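Local coordinates for flavohemoprotein (PDB 4EH1), which probably converts nitric oxide to nitrate with oxygen and NAD(P)H, the part described being its C-terminal reductase domain with bound FAD, at residues Ile40-Thr45 with Asp97-Tyr102; Ser58-Ser63 with Gly125-Gln130; Arg113-Val118 with Asp201-Leu206; Cys150-Glu155 with Arg178-Asp183. All coordinates share one frame; numbering follows the deposited sequence.

Interaction 1. Residues Ile40-Thr45 with Asp97-Tyr102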
# COMPACT_ATOMS: atom_id res chain seq x y z
N ILE A 40 -7.86 -16.37 -8.73
CA ILE A 40 -6.67 -16.92 -9.35
C ILE A 40 -5.88 -17.64 -8.28
O ILE A 40 -6.27 -17.69 -7.11
CB ILE A 40 -5.81 -15.84 -10.10
CG1 ILE A 40 -5.56 -14.59 -9.24
CG2 ILE A 40 -6.51 -15.36 -11.35
CD1 ILE A 40 -4.42 -14.72 -8.26
N GLY A 41 -4.76 -18.22 -8.70
CA GLY A 41 -3.85 -18.88 -7.80
C GLY A 41 -2.52 -18.14 -7.75
O GLY A 41 -2.02 -17.67 -8.78
N ILE A 42 -1.96 -18.01 -6.56
CA ILE A 42 -0.64 -17.42 -6.41
C ILE A 42 0.31 -18.48 -5.86
O ILE A 42 -0.03 -19.20 -4.93
CB ILE A 42 -0.66 -16.22 -5.46
CG1 ILE A 42 -1.52 -15.07 -6.03
CG2 ILE A 42 0.77 -15.73 -5.18
CD1 ILE A 42 -0.89 -14.36 -7.24
N GLU A 43 1.52 -18.56 -6.43
CA GLU A 43 2.50 -19.52 -5.95
C GLU A 43 3.83 -18.85 -5.66
O GLU A 43 4.37 -18.10 -6.48
CB GLU A 43 2.70 -20.64 -6.98
CG GLU A 43 4.02 -21.33 -6.92
CD GLU A 43 4.18 -22.31 -8.09
OE1 GLU A 43 3.30 -23.19 -8.25
OE2 GLU A 43 5.17 -22.19 -8.86
N VAL A 44 4.35 -19.11 -4.47
CA VAL A 44 5.62 -18.53 -4.08
C VAL A 44 6.43 -19.55 -3.32
O VAL A 44 5.94 -20.64 -3.04
CB VAL A 44 5.42 -17.31 -3.15
CG1 VAL A 44 4.90 -16.11 -3.95
CG2 VAL A 44 4.47 -17.66 -2.01
N THR A 45 7.65 -19.16 -2.99
CA THR A 45 8.57 -19.96 -2.21
C THR A 45 9.02 -19.09 -1.06
O THR A 45 9.85 -18.20 -1.23
CB THR A 45 9.79 -20.35 -3.03
OG1 THR A 45 9.35 -21.05 -4.19
CG2 THR A 45 10.74 -21.24 -2.22
N ASP A 97 8.51 -6.74 -8.06
CA ASP A 97 8.89 -8.14 -7.85
C ASP A 97 7.93 -8.99 -8.64
O ASP A 97 6.89 -8.51 -9.07
CB ASP A 97 8.89 -8.53 -6.37
CG ASP A 97 10.09 -7.94 -5.60
OD1 ASP A 97 11.04 -7.48 -6.28
OD2 ASP A 97 10.08 -7.95 -4.34
N SER A 98 8.26 -10.26 -8.83
CA SER A 98 7.38 -11.14 -9.59
C SER A 98 6.88 -12.38 -8.83
O SER A 98 7.48 -12.80 -7.83
CB SER A 98 8.05 -11.55 -10.89
OG SER A 98 9.12 -12.42 -10.60
N VAL A 99 5.76 -12.93 -9.28
CA VAL A 99 5.17 -14.11 -8.68
C VAL A 99 4.65 -14.99 -9.77
O VAL A 99 4.57 -14.57 -10.90
CB VAL A 99 3.95 -13.79 -7.78
CG1 VAL A 99 4.34 -12.86 -6.65
CG2 VAL A 99 2.82 -13.21 -8.61
N LYS A 100 4.31 -16.23 -9.44
CA LYS A 100 3.74 -17.13 -10.42
C LYS A 100 2.25 -17.22 -10.17
O LYS A 100 1.82 -17.40 -9.02
CB LYS A 100 4.38 -18.50 -10.28
CG LYS A 100 5.89 -18.45 -10.26
CD LYS A 100 6.46 -18.02 -11.60
CE LYS A 100 7.82 -17.35 -11.42
NZ LYS A 100 8.46 -17.05 -12.73
N LEU A 101 1.48 -17.10 -11.24
CA LEU A 101 0.04 -16.92 -11.15
C LEU A 101 -0.73 -17.92 -12.01
O LEU A 101 -0.41 -18.10 -13.19
CB LEU A 101 -0.33 -15.51 -11.60
CG LEU A 101 -1.80 -15.13 -11.46
CD1 LEU A 101 -1.93 -13.66 -11.10
CD2 LEU A 101 -2.56 -15.42 -12.78
N TYR A 102 -1.78 -18.51 -11.44
CA TYR A 102 -2.59 -19.49 -12.14
C TYR A 102 -3.89 -18.85 -12.52
O TYR A 102 -4.36 -17.98 -11.84
CB TYR A 102 -2.86 -20.70 -11.25
CG TYR A 102 -1.63 -21.51 -11.04
CD1 TYR A 102 -0.70 -21.16 -10.06
CD2 TYR A 102 -1.37 -22.62 -11.83
CE1 TYR A 102 0.46 -21.91 -9.86
CE2 TYR A 102 -0.21 -23.39 -11.63
CZ TYR A 102 0.70 -23.02 -10.64
OH TYR A 102 1.83 -23.77 -10.44
O HOH W 1 6.64 -17.02 -7.20

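Interaction 2. Residues Ser58-Ser63 with Gly125-Gln130. With FAD (flavin-adenine dinucleotide), chain C.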
# COMPACT_ATOMS: atom_id res chain seq x y z
N SER A 58 -8.95 -14.18 -4.58
CA SER A 58 -10.06 -13.71 -5.37
C SER A 58 -9.68 -12.47 -6.13
O SER A 58 -8.99 -11.60 -5.61
CB SER A 58 -11.22 -13.34 -4.45
OG SER A 58 -11.70 -14.45 -3.72
N LEU A 59 -10.14 -12.35 -7.38
CA LEU A 59 -10.00 -11.09 -8.09
C LEU A 59 -10.89 -10.02 -7.41
O LEU A 59 -12.02 -10.31 -7.04
CB LEU A 59 -10.34 -11.29 -9.56
CG LEU A 59 -9.30 -12.29 -10.10
CD1 LEU A 59 -9.89 -13.18 -11.13
CD2 LEU A 59 -8.08 -11.56 -10.62
N SER A 60 -10.37 -8.82 -7.18
CA SER A 60 -11.16 -7.79 -6.47
C SER A 60 -11.43 -6.55 -7.31
O SER A 60 -11.79 -5.49 -6.76
CB SER A 60 -10.45 -7.34 -5.20
OG SER A 60 -9.17 -6.83 -5.53
N HIS A 61 -11.20 -6.67 -8.61
CA HIS A 61 -11.67 -5.65 -9.56
C HIS A 61 -12.39 -6.33 -10.74
O HIS A 61 -12.33 -7.55 -10.87
CB HIS A 61 -10.50 -4.76 -10.03
CG HIS A 61 -10.89 -3.33 -10.20
ND1 HIS A 61 -11.77 -2.91 -11.18
CD2 HIS A 61 -10.55 -2.22 -9.50
CE1 HIS A 61 -11.94 -1.60 -11.09
NE2 HIS A 61 -11.22 -1.16 -10.07
N ALA A 62 -13.08 -5.54 -11.56
CA ALA A 62 -13.71 -6.02 -12.80
C ALA A 62 -12.68 -6.51 -13.84
O ALA A 62 -11.56 -6.01 -13.92
CB ALA A 62 -14.56 -4.90 -13.42
N SER A 63 -13.06 -7.49 -14.66
CA SER A 63 -12.18 -7.98 -15.71
C SER A 63 -11.99 -6.91 -16.81
O SER A 63 -12.94 -6.24 -17.22
CB SER A 63 -12.78 -9.25 -16.30
OG SER A 63 -11.89 -9.83 -17.22
N GLY A 125 -13.85 -11.50 3.05
CA GLY A 125 -14.95 -11.92 2.20
C GLY A 125 -15.36 -10.81 1.22
O GLY A 125 -15.97 -11.07 0.17
N ALA A 126 -15.01 -9.58 1.55
CA ALA A 126 -15.32 -8.44 0.70
C ALA A 126 -14.59 -8.47 -0.66
O ALA A 126 -15.03 -7.85 -1.60
CB ALA A 126 -15.05 -7.12 1.44
N THR A 127 -13.47 -9.20 -0.76
CA THR A 127 -12.64 -9.17 -1.96
C THR A 127 -13.42 -9.55 -3.25
O THR A 127 -13.50 -8.74 -4.19
CB THR A 127 -11.33 -9.99 -1.79
OG1 THR A 127 -10.61 -9.53 -0.64
CG2 THR A 127 -10.45 -9.87 -3.01
N PRO A 128 -14.04 -10.75 -3.30
CA PRO A 128 -14.79 -11.02 -4.55
C PRO A 128 -15.99 -10.09 -4.74
O PRO A 128 -16.35 -9.81 -5.89
CB PRO A 128 -15.24 -12.47 -4.37
CG PRO A 128 -15.23 -12.68 -2.85
CD PRO A 128 -14.06 -11.91 -2.39
N MET A 129 -16.59 -9.62 -3.64
CA MET A 129 -17.71 -8.72 -3.72
C MET A 129 -17.28 -7.43 -4.37
O MET A 129 -18.08 -6.79 -5.04
CB MET A 129 -18.28 -8.39 -2.35
CG MET A 129 -18.94 -9.57 -1.66
SD MET A 129 -20.07 -10.51 -2.74
CE MET A 129 -20.44 -11.78 -1.53
N GLN A 130 -16.02 -7.05 -4.17
CA GLN A 130 -15.50 -5.86 -4.83
C GLN A 130 -15.43 -5.99 -6.38
O GLN A 130 -15.68 -5.02 -7.10
CB GLN A 130 -14.13 -5.49 -4.26
CG GLN A 130 -13.86 -3.96 -4.31
CD GLN A 130 -14.79 -3.15 -3.40
OE1 GLN A 130 -15.52 -3.70 -2.56
NE2 GLN A 130 -14.78 -1.85 -3.57
PA FAD C . -1.24 -20.86 6.04
O1A FAD C . -1.79 -21.77 5.07
O2A FAD C . 0.14 -20.85 6.37
O5B FAD C . -1.98 -21.13 7.37
C5B FAD C . -3.33 -21.54 7.38
C4B FAD C . -3.94 -21.59 8.77
O4B FAD C . -3.45 -22.70 9.51
C3B FAD C . -3.56 -20.36 9.53
O3B FAD C . -4.64 -20.01 10.36
C2B FAD C . -2.41 -20.79 10.37
O2B FAD C . -2.44 -20.03 11.54
C1B FAD C . -2.68 -22.25 10.60
N9A FAD C . -1.41 -22.97 10.63
C8A FAD C . -0.42 -22.87 9.77
N7A FAD C . 0.60 -23.65 10.11
C5A FAD C . 0.26 -24.27 11.21
C6A FAD C . 0.89 -25.24 12.09
N6A FAD C . 2.12 -25.71 11.84
N1A FAD C . 0.20 -25.62 13.15
C2A FAD C . -1.01 -25.16 13.39
N3A FAD C . -1.64 -24.29 12.64
C4A FAD C . -1.07 -23.81 11.56
N1 FAD C . -7.46 -14.99 1.03
C2 FAD C . -7.35 -13.68 0.84
O2 FAD C . -6.62 -13.05 1.56
N3 FAD C . -7.98 -13.02 -0.12
C4 FAD C . -8.77 -13.61 -0.96
O4 FAD C . -9.32 -12.95 -1.81
C4X FAD C . -8.97 -15.06 -0.81
N5 FAD C . -9.76 -15.74 -1.60
C5X FAD C . -9.93 -17.03 -1.44
C6 FAD C . -10.77 -17.68 -2.29
C7 FAD C . -10.97 -19.02 -2.16
C7M FAD C . -11.89 -19.74 -3.08
C8 FAD C . -10.28 -19.76 -1.11
C8M FAD C . -10.52 -21.22 -1.01
C9 FAD C . -9.43 -19.12 -0.26
C9A FAD C . -9.24 -17.77 -0.38
N10 FAD C . -8.39 -17.09 0.47
C10 FAD C . -8.25 -15.72 0.27
C1' FAD C . -7.66 -17.80 1.51
C2' FAD C . -6.20 -17.98 1.08
O2' FAD C . -6.05 -18.78 -0.07
C3' FAD C . -5.27 -18.62 2.09
O3' FAD C . -5.80 -19.82 2.58
C4' FAD C . -4.81 -17.71 3.20
O4' FAD C . -4.21 -16.57 2.63
C5' FAD C . -3.86 -18.37 4.19
O5' FAD C . -2.66 -18.81 3.63
P FAD C . -1.29 -18.69 4.33
O1P FAD C . -0.37 -19.44 3.53
O2P FAD C . -1.03 -17.33 4.57
O3P FAD C . -1.57 -19.39 5.68

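Interaction 3. Residues Arg113-Val118 with Asp201-Leu206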
# COMPACT_ATOMS: atom_id res chain seq x y z
N ARG A 113 -29.34 -11.77 -13.85
CA ARG A 113 -30.66 -12.39 -13.96
C ARG A 113 -31.77 -11.35 -13.86
O ARG A 113 -32.95 -11.72 -13.71
CB ARG A 113 -30.83 -13.47 -12.89
CG ARG A 113 -29.89 -14.67 -13.04
CD ARG A 113 -30.31 -15.82 -12.15
NE ARG A 113 -29.31 -16.89 -12.10
CZ ARG A 113 -28.20 -16.83 -11.37
NH1 ARG A 113 -27.94 -15.75 -10.64
NH2 ARG A 113 -27.34 -17.84 -11.37
N GLU A 114 -31.40 -10.07 -13.94
CA GLU A 114 -32.37 -8.98 -13.87
C GLU A 114 -33.17 -9.03 -12.59
O GLU A 114 -34.35 -8.74 -12.59
CB GLU A 114 -33.29 -8.99 -15.11
CG GLU A 114 -32.57 -8.49 -16.36
CD GLU A 114 -33.45 -8.38 -17.60
OE1 GLU A 114 -34.68 -8.22 -17.45
OE2 GLU A 114 -32.88 -8.43 -18.74
N ARG A 115 -32.51 -9.43 -11.51
CA ARG A 115 -33.12 -9.39 -10.19
C ARG A 115 -32.40 -8.33 -9.39
O ARG A 115 -31.27 -7.99 -9.70
CB ARG A 115 -32.95 -10.73 -9.48
CG ARG A 115 -33.65 -11.92 -10.13
CD ARG A 115 -33.10 -13.21 -9.53
NE ARG A 115 -33.75 -14.38 -10.06
CZ ARG A 115 -33.29 -15.63 -9.96
NH1 ARG A 115 -32.15 -15.87 -9.33
NH2 ARG A 115 -33.97 -16.64 -10.50
N PRO A 116 -33.05 -7.83 -8.34
CA PRO A 116 -32.31 -7.01 -7.38
C PRO A 116 -31.21 -7.86 -6.75
O PRO A 116 -31.34 -9.08 -6.64
CB PRO A 116 -33.36 -6.61 -6.35
CG PRO A 116 -34.66 -6.87 -6.98
CD PRO A 116 -34.47 -7.93 -8.01
N VAL A 117 -30.12 -7.21 -6.35
CA VAL A 117 -28.93 -7.93 -5.95
C VAL A 117 -28.50 -7.53 -4.54
O VAL A 117 -28.34 -6.33 -4.26
CB VAL A 117 -27.75 -7.64 -6.95
CG1 VAL A 117 -26.43 -8.12 -6.39
CG2 VAL A 117 -28.02 -8.33 -8.26
N VAL A 118 -28.34 -8.53 -3.66
CA VAL A 118 -27.78 -8.27 -2.34
C VAL A 118 -26.39 -8.90 -2.18
O VAL A 118 -26.20 -10.10 -2.42
CB VAL A 118 -28.76 -8.67 -1.19
CG1 VAL A 118 -28.20 -8.28 0.17
CG2 VAL A 118 -30.10 -7.95 -1.34
N ASP A 201 -37.63 -11.54 -4.41
CA ASP A 201 -37.10 -11.57 -5.76
C ASP A 201 -35.59 -11.51 -5.86
O ASP A 201 -35.03 -11.81 -6.91
CB ASP A 201 -37.70 -10.43 -6.59
CG ASP A 201 -39.20 -10.57 -6.76
OD1 ASP A 201 -39.66 -11.68 -7.09
OD2 ASP A 201 -39.92 -9.57 -6.55
N GLY A 202 -34.92 -11.07 -4.80
CA GLY A 202 -33.49 -10.81 -4.90
C GLY A 202 -32.57 -12.01 -5.08
O GLY A 202 -32.89 -13.13 -4.68
N ASP A 203 -31.41 -11.77 -5.69
CA ASP A 203 -30.29 -12.70 -5.62
C ASP A 203 -29.37 -12.28 -4.47
O ASP A 203 -28.92 -11.14 -4.43
CB ASP A 203 -29.48 -12.69 -6.91
CG ASP A 203 -29.88 -13.79 -7.88
OD1 ASP A 203 -30.45 -14.81 -7.45
OD2 ASP A 203 -29.60 -13.64 -9.08
N PHE A 204 -29.06 -13.22 -3.58
CA PHE A 204 -28.21 -12.95 -2.42
C PHE A 204 -26.86 -13.63 -2.60
O PHE A 204 -26.79 -14.86 -2.67
CB PHE A 204 -28.90 -13.44 -1.12
CG PHE A 204 -30.15 -12.68 -0.79
CD1 PHE A 204 -31.32 -12.89 -1.52
CD2 PHE A 204 -30.15 -11.72 0.22
CE1 PHE A 204 -32.48 -12.15 -1.25
CE2 PHE A 204 -31.29 -10.97 0.50
CZ PHE A 204 -32.46 -11.17 -0.24
N TYR A 205 -25.81 -12.83 -2.71
CA TYR A 205 -24.46 -13.36 -2.83
C TYR A 205 -23.73 -13.13 -1.51
O TYR A 205 -23.74 -12.01 -0.98
CB TYR A 205 -23.70 -12.66 -3.97
CG TYR A 205 -24.20 -13.01 -5.36
CD1 TYR A 205 -25.32 -12.36 -5.91
CD2 TYR A 205 -23.54 -13.94 -6.14
CE1 TYR A 205 -25.78 -12.68 -7.21
CE2 TYR A 205 -24.00 -14.27 -7.44
CZ TYR A 205 -25.11 -13.62 -7.97
OH TYR A 205 -25.55 -13.94 -9.26
N LEU A 206 -23.09 -14.17 -1.00
CA LEU A 206 -22.50 -14.18 0.34
C LEU A 206 -21.04 -14.64 0.30
O LEU A 206 -20.72 -15.64 -0.33
CB LEU A 206 -23.23 -15.20 1.22
CG LEU A 206 -24.60 -14.89 1.80
CD1 LEU A 206 -25.62 -14.44 0.77
CD2 LEU A 206 -25.10 -16.11 2.51
O HOH W 2 -24.79 -16.93 -9.43

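Interaction 4. Residues Cys150-Glu155 with Arg178-Asp183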
# COMPACT_ATOMS: atom_id res chain seq x y z
N CYS A 150 -17.27 -5.94 9.62
CA CYS A 150 -15.88 -6.11 9.93
C CYS A 150 -15.72 -5.79 11.41
O CYS A 150 -16.70 -5.48 12.08
CB CYS A 150 -14.97 -5.27 9.02
SG CYS A 150 -15.38 -3.50 9.10
N ASN A 151 -14.50 -5.90 11.94
CA ASN A 151 -14.34 -5.75 13.37
C ASN A 151 -14.37 -4.29 13.84
O ASN A 151 -14.82 -4.01 14.94
CB ASN A 151 -13.04 -6.40 13.81
CG ASN A 151 -13.05 -7.91 13.61
OD1 ASN A 151 -14.10 -8.53 13.55
ND2 ASN A 151 -11.86 -8.51 13.49
N SER A 152 -13.86 -3.39 13.00
CA SER A 152 -13.67 -1.99 13.38
C SER A 152 -13.31 -1.12 12.18
O SER A 152 -13.07 -1.64 11.06
CB SER A 152 -12.56 -1.87 14.42
OG SER A 152 -11.30 -2.24 13.86
N ALA A 153 -13.21 0.18 12.43
CA ALA A 153 -12.87 1.14 11.39
C ALA A 153 -11.54 0.76 10.73
O ALA A 153 -11.44 0.77 9.50
CB ALA A 153 -12.82 2.61 11.94
N LYS A 154 -10.54 0.41 11.53
CA LYS A 154 -9.25 0.08 10.92
C LYS A 154 -9.27 -1.19 10.06
O LYS A 154 -8.37 -1.41 9.24
CB LYS A 154 -8.13 -0.01 11.95
CG LYS A 154 -8.13 -1.27 12.81
CD LYS A 154 -6.81 -1.32 13.60
CE LYS A 154 -6.69 -2.63 14.42
NZ LYS A 154 -7.72 -2.72 15.51
N GLU A 155 -10.26 -2.03 10.24
CA GLU A 155 -10.33 -3.23 9.40
C GLU A 155 -11.39 -3.08 8.29
O GLU A 155 -11.81 -4.06 7.69
CB GLU A 155 -10.61 -4.49 10.26
CG GLU A 155 -9.55 -4.80 11.27
CD GLU A 155 -9.71 -6.22 11.90
OE1 GLU A 155 -10.00 -7.20 11.17
OE2 GLU A 155 -9.54 -6.35 13.13
N ARG A 178 -17.99 -4.96 14.56
CA ARG A 178 -18.20 -5.86 15.69
C ARG A 178 -17.75 -5.24 17.01
O ARG A 178 -18.37 -5.46 18.04
CB ARG A 178 -17.43 -7.15 15.49
CG ARG A 178 -17.71 -8.23 16.50
CD ARG A 178 -16.71 -9.34 16.31
NE ARG A 178 -15.39 -8.97 16.80
CZ ARG A 178 -14.29 -9.67 16.53
NH1 ARG A 178 -14.37 -10.77 15.80
NH2 ARG A 178 -13.12 -9.27 17.01
N ASP A 179 -16.68 -4.46 16.99
CA ASP A 179 -16.03 -4.07 18.25
C ASP A 179 -16.12 -2.59 18.65
O ASP A 179 -15.58 -2.22 19.67
CB ASP A 179 -14.56 -4.49 18.25
CG ASP A 179 -14.39 -5.98 18.10
OD1 ASP A 179 -15.27 -6.71 18.59
OD2 ASP A 179 -13.39 -6.41 17.48
N GLU A 180 -16.74 -1.75 17.84
CA GLU A 180 -16.85 -0.35 18.23
C GLU A 180 -18.02 0.29 17.48
O GLU A 180 -18.60 -0.31 16.58
CB GLU A 180 -15.53 0.40 17.96
CG GLU A 180 -15.11 0.41 16.47
CD GLU A 180 -13.71 0.99 16.23
OE1 GLU A 180 -12.88 1.03 17.17
OE2 GLU A 180 -13.43 1.42 15.09
N SER A 181 -18.40 1.49 17.89
CA SER A 181 -19.45 2.22 17.19
C SER A 181 -18.78 3.25 16.31
O SER A 181 -17.62 3.59 16.52
CB SER A 181 -20.32 2.95 18.21
OG SER A 181 -19.51 3.89 18.89
N ALA A 182 -19.53 3.77 15.34
CA ALA A 182 -19.06 4.87 14.53
C ALA A 182 -20.26 5.51 13.84
O ALA A 182 -21.32 4.89 13.72
CB ALA A 182 -18.06 4.38 13.49
N ASP A 183 -20.07 6.73 13.37
CA ASP A 183 -21.11 7.46 12.69
C ASP A 183 -21.58 6.65 11.49
O ASP A 183 -20.78 6.20 10.66
CB ASP A 183 -20.60 8.85 12.28
CG ASP A 183 -20.43 9.80 13.49
OD1 ASP A 183 -21.22 9.71 14.46
OD2 ASP A 183 -19.50 10.65 13.46
O HOH W 3 -11.81 -11.87 13.75
O HOH W 4 -10.62 1.18 14.34

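Interaction 1. Residues Ile40-Thr45 with Asp97-Tyr102
G41 and Y102 form a hydrogen-bonded pair where strand 40-44 runs antiparallel to strand 98-102. The two short axes come within 4.5 Å, at 151°. Both backbone bonds of the pair are made, Y102 N to G41 O at 2.8 Å and G41 N to Y102 O at 3.2 Å. I42 and L101 follow as a non-hydrogen-bonded pair. E43 and K100 then make one direct bond, E43 N to K100 O at 2.9 Å. On its other side a water donates to E43 O at 2.6 Å and accepts a weak bond from K100 N.

The strands belong to the antiparallel beta barrel that binds FAD in the ferredoxin reductase family. Strand 53-58 flanks the first and strand 4-13 the second. Y57 of strand 53-58, a likely FAD ligand, touches I42.

One face carries Y102 and E43. The ring has G41 O near its plane, at the edge. The Y102 hydroxyl donates to E43 OE1 at 2.7 Å, from above the carboxylate plane. Carboxylate and ring planes are 61° apart. E43 has CG anti to the backbone N (chi1 155°) and extends past the ring to that hydroxyl. R52 holds OE1 in a salt bridge, and K100 NZ bonds T5.

On the other face I42 CD1 touches L101 CD1 and V99 CG2, both at 4.1 Å. I40 CD1 meets L101 CD1 at 3.9 Å.

Interaction 2. Residues Ser58-Ser63 with Gly125-Gln130
P128 lays its ring against the side chain of S58. P128 CD is 3.7 Å from S58 OG, and P128 CB and CG lie only slightly farther off. T127 has two conformers. In the one described its methyl, CG2, touches both S58 O and S60 CB, but its 3.3 Å approach to S60 CB is tight and therefore doubtful. The backbones also meet here, with S60 CA making a CH contact to T127 O at 3.4 Å. One turn on, Q130 CB sits 3.4 Å from S60 O. Its chain then bends at chi2 (66°) and leads the amide away to T162 and E161.

No hydrogen bond joins the two segments. Their polar groups are held by neighbours: S60 OG by S71, S60 O by R69, and T127 OG1 by V124 O.

The flavin completes the site. S58 N donates to FAD O4 at 3.1 Å, with an angle of 156° at the hydrogen. S58 OG stands 3.1 Å from FAD N5. T127 CG2 lies 3.5 Å from FAD O4. Residues 125-128 belong to the predicted NADP(+) site. The contact thus joins the FAD-binding and NAD-binding domains beside the isoalloxazine, as in the ferredoxin reductase family.

Interaction 3. Residues Arg113-Val118 with Asp201-Leu206
D203 offers one buried carboxylate to two arginines at once. R115 NH1 donates to D203 OD1 at 2.7 Å, on the syn side and partly out of the carboxylate plane. R113 NH1 reaches D203 OD2 at 3.1 Å from above that plane. Both are salt bridges, and both guanidinium groups stand steeply to the carboxylate, at 74° for R115 and 82° for R113. R113 also lays its CD over one face of the R115 guanidinium, near the rim. H231 bonds OD1 as well. Two arginines so close would probably keep D203 ionised.

R115 is extended from CG to NE, and its CB, CG and CD pass alongside D201 O. Y205 OH bonds V111 N. A water links this hydroxyl to R113 NH2, weakly at the arginine. The Y205 ring stacks on that of H231.

The backbones run parallel. D203 N donates to P116 O at 2.9 Å. V118 N donates to D203 O at 2.8 Å, and Y205 N to V118 O at 2.8 Å. V118 and F204 point the same way, side by side, with V118 CB 3.6 Å from F204 CD2. Helix 210-223 covers F204 through L220. Strands 117-122 and 203-208 are adjacent in the parallel sheet, with 144-150 beyond the first and 230-234 beyond the second, as expected of the Rossmann-like NAD-binding domain of a ferredoxin reductase-type enzyme.

Interaction 4. Residues Cys150-Glu155 with Arg178-Asp183
N151 stacks its amide on the guanidinium of R178. The two planes are 27° apart, and N151 OD1 sits 3.1 Å above the guanidinium, over its centre. Though N151 OD1 is 3.2 Å from R178 NH1, the angle is too poor for a hydrogen bond. Beneath the stack the backbones are joined by two bonds, R178 N to C150 O at 2.8 Å and D179 N to N151 O at 2.8 Å.

Farther along, E180 returns to the other segment. Its CG lies between the backbone N and the carbonyl carbon (chi1 61°), and the chain then extends past S152 CB. A153 N donates to E180 OE2 at 2.9 Å, almost straight, from above the carboxylate plane.

These are the loops that leave adjacent parallel strands, 144-150 and 172-177, at their C-terminal ends in the Rossmann-like NAD-binding domain. C150 lies close to G123 of the predicted NADP(+) site.

The next shell sets the stacked groups. D179 grips R178 side-on, with R178 NE on D179 OD1 at 2.9 Å and R178 NH2 on the syn lone pair of OD2. This should hold the guanidinium flat under the amide. N151 ND2 donates to E155 OE2 at 3.2 Å, which should help set the turn of the amide. A water bridges K154 N and E180 OE2. Outside, K154 packs on N91 of the second subunit.

In the fold
From the N terminus, the chain enters the FAD-binding sheet, where interaction 1 closes a loop of 51 residues between its segments, on strands 39-44 and 98-105. Interaction 2 opens inside that loop and closes beyond it, so the two cross. It ties the segment after strand 53-58 to helix 126-138 and joins the two domains. I40 and L59 touch, linking interactions 1 and 2. Interaction 3 opens before interaction 2 has closed and crosses it too. It pairs strands 117-122 and 203-208, and M129 packs on Y205 and L206. Interaction 4, nested within interaction 3, joins the loops after strands 144-150 and 172-177. Both lie across the chain's centre from interaction 1.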